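PDB 6ZP9: PrimPol AEP domain (PP-N190) from Cyanophage S-2L, which probably makes primers and extends DNA chains as the catalytic domain of a primase-polymerase, in a phage that incorporates 2-aminoadenine and rejects adenine. Local coordinates for residues Arg163-Pro168 / Ala176-Ala181; Leu20-Leu25 / Phe114-Gly119. One frame throughout, in Å; residues are numbered along the deposited sequence. Where two conformers were deposited one is given.

Interaction 1: Arg163-Pro168 / Ala176-Ala181; sequences RLAGCP and AQIFNA
A165 and G166 meet A176 and I178 where a type II beta turn, running from L164 to C167, is fastened to the start of edge strand 177-179. The principle illustrated is that a turn can be tied to a neighbouring strand through the backbone polar atoms of one residue. A176 pins the turn through both its N and its O: A176 O receives G166 N at 2.8 Å, while A176 N gives a nearly straight bond (175°) to C167 O at 3.0 Å. In both bonds the donor stands above the plane of the accepting carbonyl. G166 takes the third position of the turn with a positive phi (85°), a conformation that glycine adopts readily. The methyl of A176 points into the turn, A176 CB lying 3.7 Å from L164 O and 3.8 Å from C167 O.

Beyond the hydrogen bonds, I178 adds an apolar contact with A165. From its CB the longer branch leaves beside the backbone N (chi1 -74°), which brings I178 CG1 to 3.8 Å from A165 CB; the chain then continues extended, and CD1 at the tip stays alongside the same methyl. This apolar patch is buried, with L116 also against A165, and a polar bond flanks it: the I178 backbone N is hydrogen-bonded to Q18 OE1.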
loop_
_atom_site.group_PDB
_atom_site.type_symbol
_atom_site.label_atom_id
_atom_site.label_comp_id
_atom_site.label_asym_id
_atom_site.label_seq_id
_atom_site.Cartn_x
_atom_site.Cartn_y
_atom_site.Cartn_z
ATOM N N ARG A 163 -3.214 0.922 3.202
ATOM C CA ARG A 163 -4.426 0.176 3.530
ATOM C C ARG A 163 -4.301 -1.279 3.105
ATOM O O ARG A 163 -3.864 -1.581 1.990
ATOM C CB ARG A 163 -5.595 0.768 2.817
ATOM C CG ARG A 163 -6.162 2.003 3.470
ATOM C CD ARG A 163 -6.822 1.776 4.818
ATOM N NE ARG A 163 -7.274 3.038 5.329
ATOM C CZ ARG A 163 -8.522 3.423 5.326
ATOM N NH1 ARG A 163 -8.825 4.605 5.748
ATOM N NH2 ARG A 163 -9.434 2.632 4.939
ATOM N N LEU A 164 -4.679 -2.195 3.999
ATOM C CA LEU A 164 -4.578 -3.630 3.775
ATOM C C LEU A 164 -5.858 -4.164 3.121
ATOM O O LEU A 164 -6.968 -3.880 3.589
ATOM C CB LEU A 164 -4.304 -4.320 5.115
ATOM C CG LEU A 164 -4.256 -5.841 5.142
ATOM C CD1 LEU A 164 -3.106 -6.370 4.273
ATOM C CD2 LEU A 164 -4.162 -6.356 6.588
ATOM N N ALA A 165 -5.701 -4.925 2.033
ATOM C CA ALA A 165 -6.843 -5.540 1.357
ATOM C C ALA A 165 -7.544 -6.519 2.285
ATOM O O ALA A 165 -6.921 -7.141 3.145
ATOM C CB ALA A 165 -6.397 -6.277 0.090
ATOM N N GLY A 166 -8.858 -6.646 2.112
ATOM C CA GLY A 166 -9.625 -7.608 2.874
ATOM C C GLY A 166 -10.089 -7.149 4.233
ATOM O O GLY A 166 -10.722 -7.943 4.948
ATOM N N CYS A 167 -9.795 -5.906 4.627
ATOM C CA CYS A 167 -10.284 -5.361 5.889
ATOM C C CYS A 167 -11.197 -4.176 5.619
ATOM O O CYS A 167 -11.030 -3.477 4.613
ATOM C CB CYS A 167 -9.141 -4.905 6.806
ATOM S SG CYS A 167 -7.914 -6.187 7.107
ATOM N N PRO A 168 -12.152 -3.917 6.505
ATOM C CA PRO A 168 -13.111 -2.837 6.252
ATOM C C PRO A 168 -12.532 -1.443 6.457
ATOM O O PRO A 168 -11.702 -1.200 7.346
ATOM C CB PRO A 168 -14.235 -3.120 7.255
ATOM C CG PRO A 168 -13.599 -3.916 8.334
ATOM C CD PRO A 168 -12.523 -4.733 7.679
ATOM N N ALA A 176 -11.799 -3.428 1.675
ATOM C CA ALA A 176 -10.820 -3.108 0.640
ATOM C C ALA A 176 -10.586 -4.313 -0.262
ATOM O O ALA A 176 -10.531 -5.456 0.198
ATOM C CB ALA A 176 -9.510 -2.652 1.271
ATOM N N GLN A 177 -10.430 -4.057 -1.556
ATOM C CA GLN A 177 -10.378 -5.123 -2.548
ATOM C C GLN A 177 -9.263 -4.869 -3.559
ATOM O O GLN A 177 -9.150 -3.761 -4.100
ATOM C CB GLN A 177 -11.720 -5.237 -3.285
ATOM C CG GLN A 177 -11.712 -6.196 -4.458
ATOM C CD GLN A 177 -12.031 -7.615 -4.048
ATOM O OE1 GLN A 177 -12.306 -7.886 -2.879
ATOM N NE2 GLN A 177 -11.994 -8.534 -5.008
ATOM N N ILE A 178 -8.461 -5.901 -3.830
ATOM C CA ILE A 178 -7.475 -5.844 -4.904
ATOM C C ILE A 178 -8.179 -6.062 -6.236
ATOM O O ILE A 178 -9.096 -6.885 -6.342
ATOM C CB ILE A 178 -6.367 -6.881 -4.665
ATOM C CG1 ILE A 178 -5.469 -6.366 -3.544
ATOM C CG2 ILE A 178 -5.552 -7.137 -5.945
ATOM C CD1 ILE A 178 -4.481 -7.345 -3.083
ATOM N N PHE A 179 -7.774 -5.305 -7.257
ATOM C CA PHE A 179 -8.353 -5.482 -8.579
ATOM C C PHE A 179 -7.321 -5.106 -9.640
ATOM O O PHE A 179 -6.295 -4.492 -9.350
ATOM C CB PHE A 179 -9.655 -4.678 -8.723
ATOM C CG PHE A 179 -9.453 -3.184 -8.780
ATOM C CD1 PHE A 179 -9.190 -2.455 -7.625
ATOM C CD2 PHE A 179 -9.541 -2.506 -9.998
ATOM C CE1 PHE A 179 -9.007 -1.072 -7.675
ATOM C CE2 PHE A 179 -9.366 -1.122 -10.063
ATOM C CZ PHE A 179 -9.100 -0.402 -8.899
ATOM N N ASN A 180 -7.592 -5.523 -10.879
ATOM C CA ASN A 180 -6.719 -5.261 -12.027
ATOM C C ASN A 180 -5.296 -5.784 -11.818
ATOM O O ASN A 180 -4.321 -5.179 -12.280
ATOM C CB ASN A 180 -6.703 -3.769 -12.379
ATOM C CG ASN A 180 -7.964 -3.326 -13.095
ATOM O OD1 ASN A 180 -8.716 -4.153 -13.628
ATOM N ND2 ASN A 180 -8.189 -2.019 -13.140
ATOM N N ALA A 181 -5.164 -6.920 -11.134
ATOM C CA ALA A 181 -3.860 -7.564 -11.044
ATOM C C ALA A 181 -3.460 -8.127 -12.406
ATOM O O ALA A 181 -4.274 -8.708 -13.124
ATOM C CB ALA A 181 -3.868 -8.672 -9.992
#

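Interaction 2: Leu20-Leu25 / Phe114-Gly119; sequences LLHLSL and FQLRTG
Helix 16-25 lies against one face of the antiparallel sheet that contains strand 114-117, and L25 and H22 are the helix residues that reach F114 and L116. It is a worked example of alpha/beta layer packing: the helix and strand segments run roughly antiparallel (149°), their axes 10.9 Å apart at closest approach, and side chains alone bridge the gap without a hydrogen bond between the two segments.

L25 points toward the strand and engages F114 at two levels. L25 CB touches F114 CE1 at 3.7 Å, while the methyl L25 CD1 comes over one face in a CH-pi contact, 4.0 Å from the centroid of the F114 ring and displaced toward the rim at CG. F114 presents this face because its CG lies between the backbone N and the carbonyl carbon (chi1 69°), lifting the ring off the sheet toward the helix. The same ring stacks with Y126 of the neighbouring strand 123-129.

One turn earlier in the helix, H22 approaches the F114 ring obliquely, the planes 81° apart and the ring centroids 5.9 Å; H22 CD2 comes 4.1 Å from F114 CZ. The imidazole is held by more than apolar contact, since ND1 is hydrogen-bonded to A165 N in the loop that follows strand 161-163, which helps to fix the rotation of the ring. Against L116, the two side chains cross at about a right angle, with L116 CD1 resting 3.6 Å from H22 CE1.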
loop_
_atom_site.group_PDB
_atom_site.type_symbol
_atom_site.label_atom_id
_atom_site.label_comp_id
_atom_site.label_asym_id
_atom_site.label_seq_id
_atom_site.Cartn_x
_atom_site.Cartn_y
_atom_site.Cartn_z
ATOM N N LEU A 20 -3.867 -12.314 2.222
ATOM C CA LEU A 20 -2.753 -13.101 1.701
ATOM C C LEU A 20 -2.428 -12.715 0.263
ATOM O O LEU A 20 -1.255 -12.715 -0.130
ATOM C CB LEU A 20 -3.064 -14.593 1.809
ATOM C CG LEU A 20 -3.058 -15.075 3.265
ATOM C CD1 LEU A 20 -3.481 -16.525 3.338
ATOM C CD2 LEU A 20 -1.689 -14.874 3.919
ATOM N N LEU A 21 -3.450 -12.357 -0.528
ATOM C CA LEU A 21 -3.205 -11.912 -1.898
ATOM C C LEU A 21 -2.414 -10.610 -1.921
ATOM O O LEU A 21 -1.501 -10.449 -2.736
ATOM C CB LEU A 21 -4.528 -11.752 -2.652
ATOM C CG LEU A 21 -4.397 -11.209 -4.079
ATOM C CD1 LEU A 21 -3.656 -12.174 -4.987
ATOM C CD2 LEU A 21 -5.763 -10.860 -4.654
ATOM N N HIS A 22 -2.759 -9.664 -1.043
ATOM C CA HIS A 22 -1.992 -8.424 -0.930
ATOM C C HIS A 22 -0.524 -8.716 -0.650
ATOM O O HIS A 22 0.368 -8.177 -1.319
ATOM C CB HIS A 22 -2.595 -7.551 0.179
ATOM C CG HIS A 22 -2.257 -6.096 0.071
ATOM N ND1 HIS A 22 -2.937 -5.124 0.778
ATOM C CD2 HIS A 22 -1.311 -5.444 -0.651
ATOM C CE1 HIS A 22 -2.425 -3.935 0.496
ATOM N NE2 HIS A 22 -1.441 -4.101 -0.372
ATOM N N LEU A 23 -0.258 -9.582 0.333
ATOM C CA LEU A 23 1.118 -9.954 0.663
ATOM C C LEU A 23 1.795 -10.671 -0.500
ATOM O O LEU A 23 2.973 -10.425 -0.792
ATOM C CB LEU A 23 1.138 -10.847 1.910
ATOM C CG LEU A 23 1.324 -10.179 3.277
ATOM C CD1 LEU A 23 0.366 -9.037 3.440
ATOM C CD2 LEU A 23 1.103 -11.187 4.384
ATOM N N SER A 24 1.063 -11.573 -1.162
ATOM C CA SER A 24 1.616 -12.344 -2.265
ATOM C C SER A 24 2.016 -11.440 -3.427
ATOM O O SER A 24 3.117 -11.556 -3.978
ATOM C CB SER A 24 0.584 -13.375 -2.719
ATOM O OG SER A 24 1.195 -14.347 -3.541
ATOM N N LEU A 25 1.125 -10.540 -3.826
ATOM C CA LEU A 25 1.453 -9.652 -4.929
ATOM C C LEU A 25 2.635 -8.748 -4.587
ATOM O O LEU A 25 3.401 -8.362 -5.475
ATOM C CB LEU A 25 0.225 -8.835 -5.311
ATOM C CG LEU A 25 -0.957 -9.653 -5.851
ATOM C CD1 LEU A 25 -2.167 -8.738 -6.057
ATOM C CD2 LEU A 25 -0.599 -10.365 -7.149
ATOM N N PHE A 114 -0.883 -4.043 -9.840
ATOM C CA PHE A 114 -2.242 -4.227 -9.340
ATOM C C PHE A 114 -2.715 -2.919 -8.729
ATOM O O PHE A 114 -1.937 -1.992 -8.508
ATOM C CB PHE A 114 -2.346 -5.370 -8.325
ATOM C CG PHE A 114 -1.671 -5.102 -7.002
ATOM C CD1 PHE A 114 -0.323 -5.346 -6.840
ATOM C CD2 PHE A 114 -2.400 -4.678 -5.906
ATOM C CE1 PHE A 114 0.300 -5.147 -5.626
ATOM C CE2 PHE A 114 -1.785 -4.474 -4.673
ATOM C CZ PHE A 114 -0.422 -4.711 -4.537
ATOM N N GLN A 115 -4.015 -2.854 -8.481
ATOM C CA GLN A 115 -4.642 -1.690 -7.884
ATOM C C GLN A 115 -5.472 -2.144 -6.695
ATOM O O GLN A 115 -5.753 -3.332 -6.525
ATOM C CB GLN A 115 -5.501 -0.928 -8.913
ATOM C CG GLN A 115 -4.672 -0.437 -10.096
ATOM C CD GLN A 115 -5.485 0.287 -11.136
ATOM O OE1 GLN A 115 -6.291 -0.328 -11.844
ATOM N NE2 GLN A 115 -5.264 1.598 -11.262
ATOM N N LEU A 116 -5.843 -1.186 -5.854
ATOM C CA LEU A 116 -6.565 -1.501 -4.634
ATOM C C LEU A 116 -7.665 -0.475 -4.414
ATOM O O LEU A 116 -7.408 0.735 -4.442
ATOM C CB LEU A 116 -5.624 -1.540 -3.428
ATOM C CG LEU A 116 -6.279 -2.083 -2.155
ATOM C CD1 LEU A 116 -5.355 -3.066 -1.464
ATOM C CD2 LEU A 116 -6.622 -0.932 -1.230
ATOM N N ARG A 117 -8.869 -0.974 -4.211
ATOM C CA ARG A 117 -9.996 -0.130 -3.838
ATOM C C ARG A 117 -10.064 -0.100 -2.317
ATOM O O ARG A 117 -10.194 -1.149 -1.689
ATOM C CB ARG A 117 -11.304 -0.701 -4.455
ATOM C CG ARG A 117 -12.470 0.264 -4.596
ATOM C CD ARG A 117 -13.029 0.257 -6.025
ATOM N NE ARG A 117 -13.079 -1.089 -6.586
ATOM C CZ ARG A 117 -12.975 -1.385 -7.884
ATOM N NH1 ARG A 117 -13.024 -2.655 -8.278
ATOM N NH2 ARG A 117 -12.832 -0.422 -8.790
ATOM N N THR A 118 -9.969 1.058 -1.712
ATOM C CA THR A 118 -9.870 1.138 -0.259
ATOM C C THR A 118 -11.215 1.195 0.441
ATOM O O THR A 118 -11.289 0.855 1.626
ATOM C CB THR A 118 -9.089 2.380 0.172
ATOM O OG1 THR A 118 -9.829 3.548 -0.206
ATOM C CG2 THR A 118 -7.708 2.404 -0.473
ATOM N N GLY A 119 -12.262 1.644 -0.247
ATOM C CA GLY A 119 -13.474 2.058 0.418
ATOM C C GLY A 119 -13.553 3.546 0.698
ATOM O O GLY A 119 -14.646 4.055 0.979
#

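The two contacts have centres about 4 Å apart and work as one buried patch. They reach the same antiparallel sheet, in which strands 114-117 and 177-179 are neighbours, so the strand residues of interaction 2 lie beside those of interaction 1; Q177 O probably accepts a hydrogen bond from R117 N. Along the chain they come in series: interaction 2 joins helix 16-25 to a strand nearly ninety residues later, and interaction 1 then closes a short loop further on. That loop leaves strand 161-163 of the other sheet, so the junction of the two sheets is packed under the N-terminal helix, where I178 also touches L25.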